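Side-chain contacts in fatty acyl CoA synthetase FADD13 (FATTY-ACYL-CoA SYNTHETASE) (Mycobacterium tuberculosis, PDB 3R44), which belongs to the ANL superfamily of AMP-binding enzymes, with a large AMP-binding domain followed by a smaller C-terminal domain: residues 469-474 and 488-493; 429-434 and 477-482; 127-132 and 143-148; 98-103 and 123-128; 249-254 and 273-278. All coordinates share one frame; numbering follows the deposited sequence. Where two conformers were deposited one is given.

The five contacts show helix-on-strand, helix-on-helix and loop-to-turn packing in one alpha/beta protein. Contacts 1 and 2 share helix 468-478 in the C-terminal domain, with centres 12 Å apart, and they touch: Ile471 of contact 1 packs on Ile432 of contact 2. Contacts 3 and 4 share helix 126-134 in the AMP-binding domain; their centres are 9 Å apart, and Val128 belongs to both. Contact 5 lies in the same domain, its centre 29 Å from that of contact 4. About 51 Å separates the centres of contacts 1 and 3. None of the five includes a residue of the histidine pocket, which His192, Glu193 and His196 help to line.

Contact 1: residues 469-474 and 488-493; sequences QQIVEY and VIFAEA
Val472 and Val488 run past each other in opposite directions, and their CG2 methyls make the closest approach of this contact, CG2 to CG2 at 3.7 Å. The same branch is used on each side, the one lying opposite the carbonyl carbon about the CA-CB bond. Ile471 offers two arms to the strand. Its CG2 branch comes alongside the same Val488 methyl, with CG2 to CG2 at 4.2 Å, whereas the longer arm carries CD1 over to Val488 CG1, also 4.2 Å away. The same CD1 also meets Phe490, 4.0 Å from CE1 and approaching the ring obliquely. Ile471 and Phe490 arrive from opposite directions. The CB of Phe490 does not aim at the helix; chi1 of -70° swings the ring back so that its end closes on Ile471. The setting is a beta-alpha-beta unit of strand 454-461, helix 468-478 and strand 487-490, in which the axes of 469-474 and 488-490 run at 140°, nearer antiparallel than parallel. Val459 of the neighbouring strand touches Val488 and Phe490, while Ile432 of helix 425-432 touches Ile471. With no hydrogen bond or charge pair crossing between the segments, the attachment is purely apolar: the fit of branched side chains, without directional bonds between the segments, probably contributes to how the helix sits on the sheet.

Contact 2: residues 429-434 and 477-482; sequences ESVIIG and TRLARY
Val431 meets both Arg478 and Leu479, but the two halves of its contact differ sharply in character. The close side belongs to the aliphatic part of Arg478: its CD lies 3.5 Å from Val431 CG1, and its CB stands 4.1 Å from Val431 CG2. The two side chains pass antiparallel, and bends in the arginine chain at chi2 (148°) and chi3 (139°) lead its far end back along the valine. Leu479 has no approach as close as that of CD. Val431 CG2 rests against the fork of the leucine, 4.1 Å from CG and almost equally far from both of its methyls. Towards solvent the packing thins out, since Arg478 is an exposed residue whose guanidinium meets the valine only obliquely, NH1 lying 3.9 Å from Val431 CG2. NE makes a weak hydrogen bond with Tyr474 OH. Tyr474 and Cys475 add further helix 468-478 cover to Val431, and Val431 is buried where helix 425-432 packs against the end of helix 468-478. The chemistry is that of a long amphipathic side chain: the methylenes lie against an apolar side chain while the charged end remains at the surface.

Contact 3: residues 127-132 and 143-148; sequences PVIDAI and TDWIGA
Ile129 and Ile132, one turn apart on helix 126-134, both rest on a single residue of the strand, Trp145. Followed from its start, segment 143-148 first joins the sheet: Thr143 bonds through its backbone to Lys117, and Asp144 to Val119. Trp145 comes next, with its CB directed at the helix, and chi1 of -48° carries the indole out so that its benzo half faces the isoleucines. That half does the touching. Ile129 uses two branches, CG2 at 3.8 Å from Trp145 CE3 and CD1 at 3.9 Å from Trp145 CZ3, as its side chain slants across that of the tryptophan. Ile132 comes in at about a right angle and sets CG2 3.9 Å from Trp145 CH2. The two CG2 methyls approach the ring obliquely. Leu111 of helix 104-114 and Val119 of strand 118-121 also touch the indole. Ile146 then bonds through its backbone to Val119 and Tyr121, continuing the parallel pairing, and Gly147 occupies the N-cap position of helix 148-157. Strand 118-121, helix 126-134 and strand 144-147 form a beta-alpha-beta unit, and strand 144-147 lies at one edge of the four-stranded parallel sheet. Contact between helix and strand is therefore wholly dispersive and hydrophobic: aliphatic branches meet the benzo half of the indole, no hydrogen bond crosses, and directional bonding stays within the helix and between the strands.

Contact 4: residues 98-103 and 123-128; sequences INTRLA and APSAPV
Val128 meets the flat peptide group between Leu102 and Ala103 at its oxygen end: CG2 lies 3.8 Å from Leu102 O, with a C-O-CG2 angle of about 149°, so the methyl sits beyond the carbonyl rather than over a face of the peptide. The same methyl is 4.4 Å from Ala103 C. A second flat group, the carboxamide of Asn99, turns inward within its own loop. Its OD1 accepts a 2.8 Å bond from Arg101 N, the donor being tilted 25° from the carbonyl plane; this is an Asx turn, laid over a type I beta turn from Asn99 to Leu102. The turn presents Thr100 to Ser125. There CG2 of the threonine approaches the serine hydroxyl, Thr100 CG2 to Ser125 OG at 3.8 Å; chi1 of 55° turns OG1 away from Ser125 and leaves CG2 facing it. The polar connection is indirect. One water donates to Thr100 O at 2.8 Å and is also hydrogen-bonded to Ser125 OG at 2.9 Å, giving the oxygen of the buried Ser125 a polar partner, where its direct neighbour across the contact is a methyl. Leu74 of strand 70-74 touches both Thr100 and Ser125, and Phe221 packs on Thr100 as well. In parallel alpha/beta sheets the loops leaving the strands gather at the C-terminal edge; here the loop leaving strand 94-97 and the turn leaving strand 118-121, each leading into the next helix, come together beyond the end of strand 70-74.

Contact 5: residues 249-254 and 273-278; sequences KVWSLI and RQVPEF
Trp251 is the shared partner of Val275, Glu277 and Phe278. Val275 places CG2 at the edge of the indole, near its plane, 3.8 Å from CD1 of Trp251. Glu277 uses its stem: CB lies 3.7 Å from Trp251 CB, and the chain then bends at chi2 (76°); the carboxylate lies nearly parallel to the indole, 18° apart, but does not stack on it. Phe278 lies beside the tryptophan and points the same way. Its CA stands 4.1 Å above one indole face, displaced toward the rim, while Trp251 CZ2 comes at the edge of the phenyl ring, 3.8 Å from Phe278 CD1. Near the start of the helix a water accepts from Trp251 N at 3.2 Å and makes a weak bond to Glu277 OE1. These elements pack beside the large mixed sheet of the AMP-binding domain: helix 247-256 connects strand 238-241 to strand 261-264, and helices 266-274 and 276-280 lie on the way from there to strand 288-291. In the next shell, Trp251 NE1 donates to Met272 O, which helps hold the indole's rotation against the end of helix 266-274. Within its own segment, Arg273 CA lies 3.7 Å above one face of the Phe278 ring, displaced toward the rim. Beyond them Lys307 makes cation-pi contacts with both Trp251 and Phe278 and hydrogen-bonds to Phe278 O, and Tyr304 meets the phenyl ring edge-to-face.

Contact 1: residues 469-474 and 488-493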
# COMPACT_ATOMS: atom_id res chain seq x y z
N GLN A 469 -39.47 6.75 1.73
CA GLN A 469 -39.94 7.60 0.63
C GLN A 469 -39.44 9.00 0.72
O GLN A 469 -39.19 9.67 -0.29
CB GLN A 469 -41.46 7.64 0.57
CG GLN A 469 -41.98 6.47 -0.21
CD GLN A 469 -41.84 6.69 -1.72
OE1 GLN A 469 -41.62 5.74 -2.46
NE2 GLN A 469 -41.97 7.94 -2.16
N GLN A 470 -39.37 9.46 1.96
CA GLN A 470 -38.94 10.81 2.22
C GLN A 470 -37.46 10.98 1.88
O GLN A 470 -37.07 11.98 1.28
CB GLN A 470 -39.19 11.12 3.69
CG GLN A 470 -38.17 12.04 4.30
CD GLN A 470 -38.52 12.39 5.72
OE1 GLN A 470 -39.48 11.85 6.30
NE2 GLN A 470 -37.76 13.32 6.31
N ILE A 471 -36.63 10.00 2.25
CA ILE A 471 -35.22 10.05 1.88
C ILE A 471 -35.13 10.05 0.36
O ILE A 471 -34.39 10.85 -0.21
CB ILE A 471 -34.39 8.85 2.51
CG1 ILE A 471 -34.13 9.12 3.97
CG2 ILE A 471 -33.05 8.64 1.85
CD1 ILE A 471 -33.75 7.85 4.76
N VAL A 472 -35.87 9.20 -0.33
CA VAL A 472 -35.61 9.09 -1.77
C VAL A 472 -36.13 10.31 -2.50
O VAL A 472 -35.42 10.91 -3.32
CB VAL A 472 -36.20 7.85 -2.39
CG1 VAL A 472 -35.96 7.85 -3.91
CG2 VAL A 472 -35.60 6.62 -1.74
N GLU A 473 -37.34 10.73 -2.16
CA GLU A 473 -37.83 11.98 -2.74
C GLU A 473 -36.92 13.15 -2.34
O GLU A 473 -36.64 13.99 -3.17
CB GLU A 473 -39.31 12.19 -2.45
CG GLU A 473 -40.19 11.29 -3.34
CD GLU A 473 -41.67 11.58 -3.21
OE1 GLU A 473 -42.47 10.62 -3.25
OE2 GLU A 473 -42.03 12.77 -3.05
N TYR A 474 -36.36 13.16 -1.14
CA TYR A 474 -35.37 14.20 -0.79
C TYR A 474 -34.11 14.14 -1.64
O TYR A 474 -33.65 15.17 -2.14
CB TYR A 474 -34.99 14.12 0.66
CG TYR A 474 -34.00 15.16 1.10
CD1 TYR A 474 -34.44 16.40 1.56
CD2 TYR A 474 -32.64 14.92 1.08
CE1 TYR A 474 -33.53 17.37 1.98
CE2 TYR A 474 -31.73 15.86 1.51
CZ TYR A 474 -32.18 17.09 1.95
OH TYR A 474 -31.28 18.04 2.37
N VAL A 488 -33.51 1.62 0.19
CA VAL A 488 -33.11 2.22 1.44
C VAL A 488 -33.38 1.17 2.54
O VAL A 488 -34.51 0.61 2.65
CB VAL A 488 -33.90 3.53 1.73
CG1 VAL A 488 -33.62 3.99 3.15
CG2 VAL A 488 -33.55 4.65 0.70
N ILE A 489 -32.38 0.90 3.36
CA ILE A 489 -32.47 -0.14 4.38
C ILE A 489 -32.19 0.53 5.72
O ILE A 489 -31.12 1.02 5.91
CB ILE A 489 -31.42 -1.26 4.15
CG1 ILE A 489 -31.79 -2.05 2.90
CG2 ILE A 489 -31.26 -2.17 5.38
CD1 ILE A 489 -30.66 -2.94 2.42
N PHE A 490 -33.17 0.54 6.62
CA PHE A 490 -32.95 1.05 7.96
C PHE A 490 -32.25 -0.04 8.76
O PHE A 490 -32.57 -1.23 8.63
CB PHE A 490 -34.25 1.49 8.60
CG PHE A 490 -34.84 2.72 7.98
CD1 PHE A 490 -34.22 3.95 8.14
CD2 PHE A 490 -36.03 2.66 7.26
CE1 PHE A 490 -34.75 5.10 7.56
CE2 PHE A 490 -36.59 3.83 6.68
CZ PHE A 490 -35.94 5.04 6.84
N ALA A 491 -31.28 0.36 9.56
CA ALA A 491 -30.55 -0.56 10.45
C ALA A 491 -30.49 0.06 11.80
O ALA A 491 -30.47 1.31 11.92
CB ALA A 491 -29.11 -0.78 9.92
N GLU A 492 -30.33 -0.77 12.83
CA GLU A 492 -30.07 -0.22 14.14
C GLU A 492 -28.61 0.22 14.26
O GLU A 492 -28.32 1.03 15.10
CB GLU A 492 -30.41 -1.27 15.24
CG GLU A 492 -31.88 -1.56 15.33
CD GLU A 492 -32.73 -0.34 15.73
OE1 GLU A 492 -32.28 0.44 16.62
OE2 GLU A 492 -33.84 -0.15 15.12
N ALA A 493 -27.71 -0.36 13.46
CA ALA A 493 -26.28 -0.12 13.52
C ALA A 493 -25.63 -0.51 12.21
O ALA A 493 -26.05 -1.46 11.55
CB ALA A 493 -25.61 -0.92 14.67

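Contact 2: residues 429-434 and 477-482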
# COMPACT_ATOMS: atom_id res chain seq x y z
N GLU A 429 -24.31 9.31 0.18
CA GLU A 429 -24.17 9.45 1.63
C GLU A 429 -24.19 10.92 2.10
O GLU A 429 -24.85 11.27 3.10
CB GLU A 429 -22.89 8.78 2.09
CG GLU A 429 -22.88 7.28 2.01
CD GLU A 429 -21.49 6.69 2.01
OE1 GLU A 429 -20.52 7.49 2.01
OE2 GLU A 429 -21.34 5.44 2.04
N SER A 430 -23.49 11.80 1.39
CA SER A 430 -23.42 13.22 1.80
C SER A 430 -24.75 13.96 1.66
O SER A 430 -24.90 15.00 2.24
CB SER A 430 -22.33 13.99 1.04
OG SER A 430 -22.59 13.96 -0.36
N VAL A 431 -25.70 13.42 0.89
CA VAL A 431 -27.04 14.01 0.76
C VAL A 431 -27.96 13.50 1.88
O VAL A 431 -28.65 14.27 2.56
CB VAL A 431 -27.61 13.71 -0.65
CG1 VAL A 431 -29.08 14.09 -0.73
CG2 VAL A 431 -26.78 14.48 -1.71
N ILE A 432 -27.96 12.18 2.05
CA ILE A 432 -28.79 11.54 3.04
C ILE A 432 -28.43 11.88 4.47
O ILE A 432 -29.34 11.98 5.30
CB ILE A 432 -28.77 9.97 2.84
CG1 ILE A 432 -29.31 9.64 1.45
CG2 ILE A 432 -29.57 9.29 3.96
CD1 ILE A 432 -29.31 8.14 1.10
N ILE A 433 -27.16 12.07 4.78
CA ILE A 433 -26.75 12.46 6.14
C ILE A 433 -27.41 13.78 6.53
O ILE A 433 -27.62 14.04 7.71
CB ILE A 433 -25.20 12.54 6.31
CG1 ILE A 433 -24.78 12.59 7.81
CG2 ILE A 433 -24.63 13.74 5.56
CD1 ILE A 433 -25.12 11.33 8.61
N GLY A 434 -27.76 14.60 5.54
CA GLY A 434 -28.52 15.83 5.76
C GLY A 434 -29.98 15.73 6.17
O GLY A 434 -30.53 16.70 6.73
N THR A 477 -33.89 15.67 -5.11
CA THR A 477 -33.75 17.13 -5.08
C THR A 477 -32.33 17.52 -5.44
O THR A 477 -32.09 18.55 -6.05
CB THR A 477 -34.00 17.67 -3.64
OG1 THR A 477 -35.38 17.56 -3.30
CG2 THR A 477 -33.57 19.11 -3.52
N ARG A 478 -31.38 16.69 -5.03
CA ARG A 478 -29.97 17.06 -5.14
C ARG A 478 -29.18 16.22 -6.15
O ARG A 478 -28.08 16.60 -6.53
CB ARG A 478 -29.31 16.98 -3.75
CG ARG A 478 -29.80 18.02 -2.74
CD ARG A 478 -29.78 17.47 -1.30
NE ARG A 478 -29.28 18.44 -0.33
CZ ARG A 478 -28.00 18.81 -0.22
NH1 ARG A 478 -27.07 18.29 -1.02
NH2 ARG A 478 -27.65 19.72 0.68
N LEU A 479 -29.72 15.08 -6.57
CA LEU A 479 -28.96 14.13 -7.37
C LEU A 479 -29.68 13.79 -8.65
O LEU A 479 -30.90 13.64 -8.67
CB LEU A 479 -28.76 12.83 -6.60
CG LEU A 479 -27.87 12.92 -5.35
CD1 LEU A 479 -27.97 11.66 -4.53
CD2 LEU A 479 -26.42 13.25 -5.70
N ALA A 480 -28.91 13.64 -9.71
CA ALA A 480 -29.45 13.07 -10.93
C ALA A 480 -30.24 11.79 -10.60
O ALA A 480 -29.91 11.05 -9.65
CB ALA A 480 -28.32 12.77 -11.90
N ARG A 481 -31.29 11.54 -11.38
CA ARG A 481 -32.17 10.38 -11.19
C ARG A 481 -31.40 9.03 -11.10
O ARG A 481 -31.71 8.22 -10.23
CB ARG A 481 -33.25 10.35 -12.29
CG ARG A 481 -34.57 9.69 -11.90
N TYR A 482 -30.41 8.80 -11.97
CA TYR A 482 -29.68 7.51 -11.98
C TYR A 482 -28.82 7.28 -10.74
O TYR A 482 -28.42 6.16 -10.47
CB TYR A 482 -28.82 7.33 -13.25
CG TYR A 482 -27.51 8.12 -13.26
CD1 TYR A 482 -26.30 7.50 -12.94
CD2 TYR A 482 -27.48 9.46 -13.60
CE1 TYR A 482 -25.10 8.21 -12.94
CE2 TYR A 482 -26.29 10.18 -13.63
CZ TYR A 482 -25.10 9.55 -13.30
OH TYR A 482 -23.92 10.25 -13.32

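Contact 3: residues 127-132 and 143-148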
# COMPACT_ATOMS: atom_id res chain seq x y z
N PRO A 127 2.39 -24.65 1.45
CA PRO A 127 1.13 -25.23 1.03
C PRO A 127 0.51 -24.63 -0.24
O PRO A 127 -0.06 -25.38 -1.05
CB PRO A 127 0.20 -24.98 2.23
CG PRO A 127 1.12 -24.70 3.37
CD PRO A 127 2.24 -23.98 2.75
N VAL A 128 0.60 -23.31 -0.42
CA VAL A 128 0.15 -22.69 -1.67
C VAL A 128 0.94 -23.18 -2.88
O VAL A 128 0.35 -23.53 -3.90
CB VAL A 128 0.17 -21.11 -1.61
CG1 VAL A 128 0.34 -20.50 -2.96
CG2 VAL A 128 -1.11 -20.60 -0.93
N ILE A 129 2.26 -23.22 -2.74
CA ILE A 129 3.12 -23.62 -3.84
C ILE A 129 2.86 -25.08 -4.18
O ILE A 129 2.77 -25.46 -5.36
CB ILE A 129 4.62 -23.39 -3.52
CG1 ILE A 129 4.94 -21.91 -3.43
CG2 ILE A 129 5.50 -24.15 -4.55
CD1 ILE A 129 4.60 -21.04 -4.73
N ASP A 130 2.71 -25.92 -3.16
CA ASP A 130 2.40 -27.33 -3.38
C ASP A 130 1.11 -27.51 -4.16
O ASP A 130 1.07 -28.25 -5.15
CB ASP A 130 2.30 -28.08 -2.04
CG ASP A 130 3.66 -28.29 -1.38
OD1 ASP A 130 4.71 -28.03 -2.02
OD2 ASP A 130 3.69 -28.69 -0.20
N ALA A 131 0.07 -26.79 -3.74
CA ALA A 131 -1.22 -26.85 -4.41
C ALA A 131 -1.03 -26.42 -5.88
O ALA A 131 -1.56 -27.06 -6.80
CB ALA A 131 -2.25 -25.94 -3.70
N ILE A 132 -0.27 -25.35 -6.10
CA ILE A 132 -0.01 -24.87 -7.47
C ILE A 132 0.78 -25.88 -8.34
O ILE A 132 0.41 -26.16 -9.48
CB ILE A 132 0.68 -23.48 -7.52
CG1 ILE A 132 -0.21 -22.40 -6.88
CG2 ILE A 132 0.99 -23.11 -8.98
CD1 ILE A 132 0.45 -21.05 -6.73
N THR A 143 10.45 -22.03 -14.32
CA THR A 143 11.45 -23.09 -14.51
C THR A 143 12.06 -23.49 -13.16
O THR A 143 12.67 -24.54 -13.03
CB THR A 143 12.54 -22.63 -15.55
OG1 THR A 143 13.25 -21.48 -15.06
CG2 THR A 143 11.90 -22.27 -16.92
N ASP A 144 11.84 -22.68 -12.13
CA ASP A 144 12.45 -22.95 -10.83
C ASP A 144 11.55 -22.58 -9.67
O ASP A 144 11.05 -21.47 -9.61
CB ASP A 144 13.78 -22.22 -10.75
CG ASP A 144 14.89 -22.99 -11.40
OD1 ASP A 144 15.17 -24.12 -10.92
OD2 ASP A 144 15.42 -22.52 -12.43
N TRP A 145 11.33 -23.53 -8.76
CA TRP A 145 10.64 -23.25 -7.49
C TRP A 145 11.60 -23.46 -6.30
O TRP A 145 12.05 -24.57 -6.06
CB TRP A 145 9.44 -24.16 -7.35
CG TRP A 145 8.53 -24.25 -8.55
CD1 TRP A 145 8.72 -25.00 -9.67
CD2 TRP A 145 7.27 -23.60 -8.70
NE1 TRP A 145 7.64 -24.83 -10.54
CE2 TRP A 145 6.74 -23.97 -9.95
CE3 TRP A 145 6.54 -22.70 -7.90
CZ2 TRP A 145 5.51 -23.49 -10.42
CZ3 TRP A 145 5.31 -22.23 -8.37
CH2 TRP A 145 4.81 -22.63 -9.61
N ILE A 146 11.93 -22.38 -5.60
CA ILE A 146 13.05 -22.39 -4.68
C ILE A 146 12.49 -22.07 -3.32
O ILE A 146 12.10 -20.93 -3.08
CB ILE A 146 14.15 -21.34 -5.06
CG1 ILE A 146 14.64 -21.50 -6.51
CG2 ILE A 146 15.35 -21.50 -4.16
CD1 ILE A 146 15.34 -22.85 -6.77
N GLY A 147 12.46 -23.06 -2.43
CA GLY A 147 11.95 -22.84 -1.07
C GLY A 147 13.05 -22.37 -0.15
O GLY A 147 14.20 -22.22 -0.56
N ALA A 148 12.67 -22.10 1.10
CA ALA A 148 13.60 -21.57 2.12
C ALA A 148 14.94 -22.30 2.32
O ALA A 148 15.98 -21.65 2.45
CB ALA A 148 12.87 -21.46 3.49

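Contact 4: residues 98-103 and 123-128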
# COMPACT_ATOMS: atom_id res chain seq x y z
N ILE A 98 4.62 -11.15 -3.93
CA ILE A 98 3.24 -11.64 -3.86
C ILE A 98 2.73 -11.71 -2.43
O ILE A 98 3.44 -12.20 -1.52
CB ILE A 98 3.12 -13.02 -4.54
CG1 ILE A 98 3.58 -12.91 -6.02
CG2 ILE A 98 1.70 -13.54 -4.45
CD1 ILE A 98 3.68 -14.27 -6.75
N ASN A 99 1.51 -11.24 -2.22
CA ASN A 99 0.84 -11.28 -0.90
C ASN A 99 0.70 -12.74 -0.46
O ASN A 99 0.03 -13.52 -1.13
CB ASN A 99 -0.54 -10.60 -1.06
CG ASN A 99 -1.38 -10.52 0.21
OD1 ASN A 99 -1.25 -11.30 1.14
ND2 ASN A 99 -2.26 -9.52 0.25
N THR A 100 1.31 -13.09 0.67
CA THR A 100 1.29 -14.46 1.20
C THR A 100 -0.03 -14.87 1.86
O THR A 100 -0.13 -15.98 2.41
CB THR A 100 2.37 -14.62 2.25
OG1 THR A 100 2.18 -13.62 3.25
CG2 THR A 100 3.72 -14.44 1.67
N ARG A 101 -1.03 -13.97 1.86
CA ARG A 101 -2.39 -14.29 2.33
C ARG A 101 -3.30 -14.75 1.21
O ARG A 101 -4.41 -15.19 1.46
CB ARG A 101 -3.04 -13.08 3.03
CG ARG A 101 -2.29 -12.55 4.27
N LEU A 102 -2.85 -14.63 -0.04
CA LEU A 102 -3.68 -15.01 -1.17
C LEU A 102 -3.76 -16.51 -1.28
O LEU A 102 -2.82 -17.22 -0.92
CB LEU A 102 -3.13 -14.44 -2.46
CG LEU A 102 -3.22 -12.93 -2.65
CD1 LEU A 102 -2.41 -12.50 -3.89
CD2 LEU A 102 -4.63 -12.39 -2.72
N ALA A 103 -4.90 -16.97 -1.79
CA ALA A 103 -5.15 -18.38 -2.02
C ALA A 103 -4.43 -18.84 -3.28
O ALA A 103 -4.03 -18.03 -4.12
CB ALA A 103 -6.65 -18.63 -2.17
N ALA A 123 8.62 -20.85 3.92
CA ALA A 123 8.02 -22.03 4.48
C ALA A 123 6.51 -21.89 4.76
O ALA A 123 5.73 -22.81 4.43
CB ALA A 123 8.84 -22.52 5.75
N PRO A 124 6.06 -20.74 5.30
CA PRO A 124 4.61 -20.57 5.45
C PRO A 124 3.82 -20.66 4.13
O PRO A 124 2.63 -20.89 4.17
CB PRO A 124 4.48 -19.16 6.00
CG PRO A 124 5.77 -18.96 6.78
CD PRO A 124 6.79 -19.58 5.85
N SER A 125 4.47 -20.44 2.98
CA SER A 125 3.80 -20.53 1.68
C SER A 125 3.93 -21.87 1.01
O SER A 125 3.38 -22.08 -0.09
CB SER A 125 4.36 -19.48 0.76
OG SER A 125 4.04 -18.21 1.31
N ALA A 126 4.63 -22.81 1.63
CA ALA A 126 4.78 -24.14 1.02
C ALA A 126 3.43 -24.79 0.62
O ALA A 126 3.31 -25.37 -0.48
CB ALA A 126 5.60 -25.07 1.87
N PRO A 127 2.39 -24.65 1.45
CA PRO A 127 1.13 -25.23 1.03
C PRO A 127 0.51 -24.63 -0.24
O PRO A 127 -0.06 -25.38 -1.05
CB PRO A 127 0.20 -24.98 2.23
CG PRO A 127 1.12 -24.70 3.37
CD PRO A 127 2.24 -23.98 2.75
N VAL A 128 0.60 -23.31 -0.42
CA VAL A 128 0.15 -22.69 -1.67
C VAL A 128 0.94 -23.18 -2.88
O VAL A 128 0.35 -23.53 -3.90
CB VAL A 128 0.17 -21.11 -1.61
CG1 VAL A 128 0.34 -20.50 -2.96
CG2 VAL A 128 -1.11 -20.60 -0.93
O HOH W 1 1.22 -17.94 0.91

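Contact 5: residues 249-254 and 273-278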
# COMPACT_ATOMS: atom_id res chain seq x y z
N LYS A 249 4.68 -6.99 22.22
CA LYS A 249 6.14 -7.06 22.12
C LYS A 249 6.74 -5.83 21.46
O LYS A 249 7.97 -5.61 21.53
CB LYS A 249 6.58 -8.30 21.32
CG LYS A 249 6.17 -9.62 21.94
CD LYS A 249 7.20 -10.72 21.64
CE LYS A 249 6.80 -12.04 22.30
NZ LYS A 249 6.07 -12.84 21.24
N VAL A 250 5.91 -5.01 20.81
CA VAL A 250 6.46 -3.93 19.96
C VAL A 250 7.10 -2.77 20.72
O VAL A 250 8.13 -2.24 20.30
CB VAL A 250 5.42 -3.45 18.93
CG1 VAL A 250 4.25 -2.83 19.61
CG2 VAL A 250 6.03 -2.51 17.83
N TRP A 251 6.55 -2.39 21.87
CA TRP A 251 7.12 -1.25 22.60
C TRP A 251 8.50 -1.60 23.12
O TRP A 251 9.36 -0.76 23.15
CB TRP A 251 6.21 -0.76 23.73
CG TRP A 251 5.01 0.03 23.25
CD1 TRP A 251 3.72 -0.37 23.30
CD2 TRP A 251 5.00 1.32 22.60
NE1 TRP A 251 2.90 0.59 22.75
CE2 TRP A 251 3.66 1.61 22.28
CE3 TRP A 251 6.00 2.21 22.22
CZ2 TRP A 251 3.27 2.80 21.65
CZ3 TRP A 251 5.62 3.41 21.58
CH2 TRP A 251 4.27 3.68 21.30
N SER A 252 8.69 -2.83 23.58
CA SER A 252 10.00 -3.29 24.05
C SER A 252 11.02 -3.17 22.92
O SER A 252 12.17 -2.85 23.13
CB SER A 252 9.92 -4.77 24.47
OG SER A 252 11.14 -5.19 25.04
N LEU A 253 10.57 -3.48 21.72
CA LEU A 253 11.44 -3.51 20.58
C LEU A 253 11.80 -2.08 20.26
O LEU A 253 12.96 -1.79 19.95
CB LEU A 253 10.71 -4.17 19.40
CG LEU A 253 11.45 -4.12 18.06
CD1 LEU A 253 12.90 -4.65 18.19
CD2 LEU A 253 10.67 -4.86 16.91
N ILE A 254 10.80 -1.20 20.32
CA ILE A 254 10.98 0.22 20.03
C ILE A 254 11.99 0.86 21.02
O ILE A 254 12.88 1.65 20.63
CB ILE A 254 9.61 0.93 20.06
CG1 ILE A 254 8.87 0.72 18.74
CG2 ILE A 254 9.73 2.43 20.41
CD1 ILE A 254 7.40 1.19 18.79
N ARG A 273 -1.87 1.26 21.89
CA ARG A 273 -2.33 2.14 22.95
C ARG A 273 -2.96 1.34 24.10
O ARG A 273 -3.03 1.82 25.23
CB ARG A 273 -3.31 3.16 22.38
CG ARG A 273 -3.74 4.21 23.35
CD ARG A 273 -5.20 4.13 23.62
NE ARG A 273 -5.64 5.11 24.61
CZ ARG A 273 -5.26 5.14 25.88
NH1 ARG A 273 -4.38 4.27 26.35
NH2 ARG A 273 -5.75 6.08 26.68
N GLN A 274 -3.42 0.12 23.81
CA GLN A 274 -4.12 -0.67 24.84
C GLN A 274 -3.23 -1.57 25.69
O GLN A 274 -3.63 -1.95 26.83
CB GLN A 274 -5.25 -1.48 24.22
CG GLN A 274 -6.04 -0.77 23.15
CD GLN A 274 -6.70 0.48 23.67
OE1 GLN A 274 -6.90 0.64 24.89
NE2 GLN A 274 -7.07 1.36 22.77
N VAL A 275 -2.03 -1.89 25.22
CA VAL A 275 -1.13 -2.82 25.95
C VAL A 275 -0.48 -2.12 27.16
O VAL A 275 -0.30 -0.88 27.12
CB VAL A 275 -0.13 -3.43 25.01
CG1 VAL A 275 -0.92 -4.26 23.99
CG2 VAL A 275 0.72 -2.38 24.32
N PRO A 276 -0.13 -2.89 28.21
CA PRO A 276 0.44 -2.36 29.47
C PRO A 276 1.68 -1.53 29.18
O PRO A 276 1.94 -0.53 29.87
CB PRO A 276 0.85 -3.64 30.21
CG PRO A 276 -0.20 -4.61 29.84
CD PRO A 276 -0.49 -4.31 28.36
N GLU A 277 2.43 -1.91 28.14
CA GLU A 277 3.64 -1.18 27.81
C GLU A 277 3.44 0.30 27.41
O GLU A 277 4.39 1.07 27.51
CB GLU A 277 4.49 -1.90 26.77
CG GLU A 277 5.06 -3.23 27.29
CD GLU A 277 4.02 -4.39 27.36
OE1 GLU A 277 2.85 -4.33 26.78
OE2 GLU A 277 4.36 -5.39 28.05
N PHE A 278 2.27 0.66 26.91
CA PHE A 278 2.01 2.05 26.49
C PHE A 278 2.13 3.03 27.66
O PHE A 278 2.74 4.09 27.52
CB PHE A 278 0.62 2.16 25.91
CG PHE A 278 0.28 3.52 25.38
CD1 PHE A 278 0.78 3.96 24.21
CD2 PHE A 278 -0.56 4.37 26.08
CE1 PHE A 278 0.44 5.22 23.71
CE2 PHE A 278 -0.87 5.63 25.61
CZ PHE A 278 -0.37 6.06 24.46
O HOH W 2 4.23 -3.67 23.66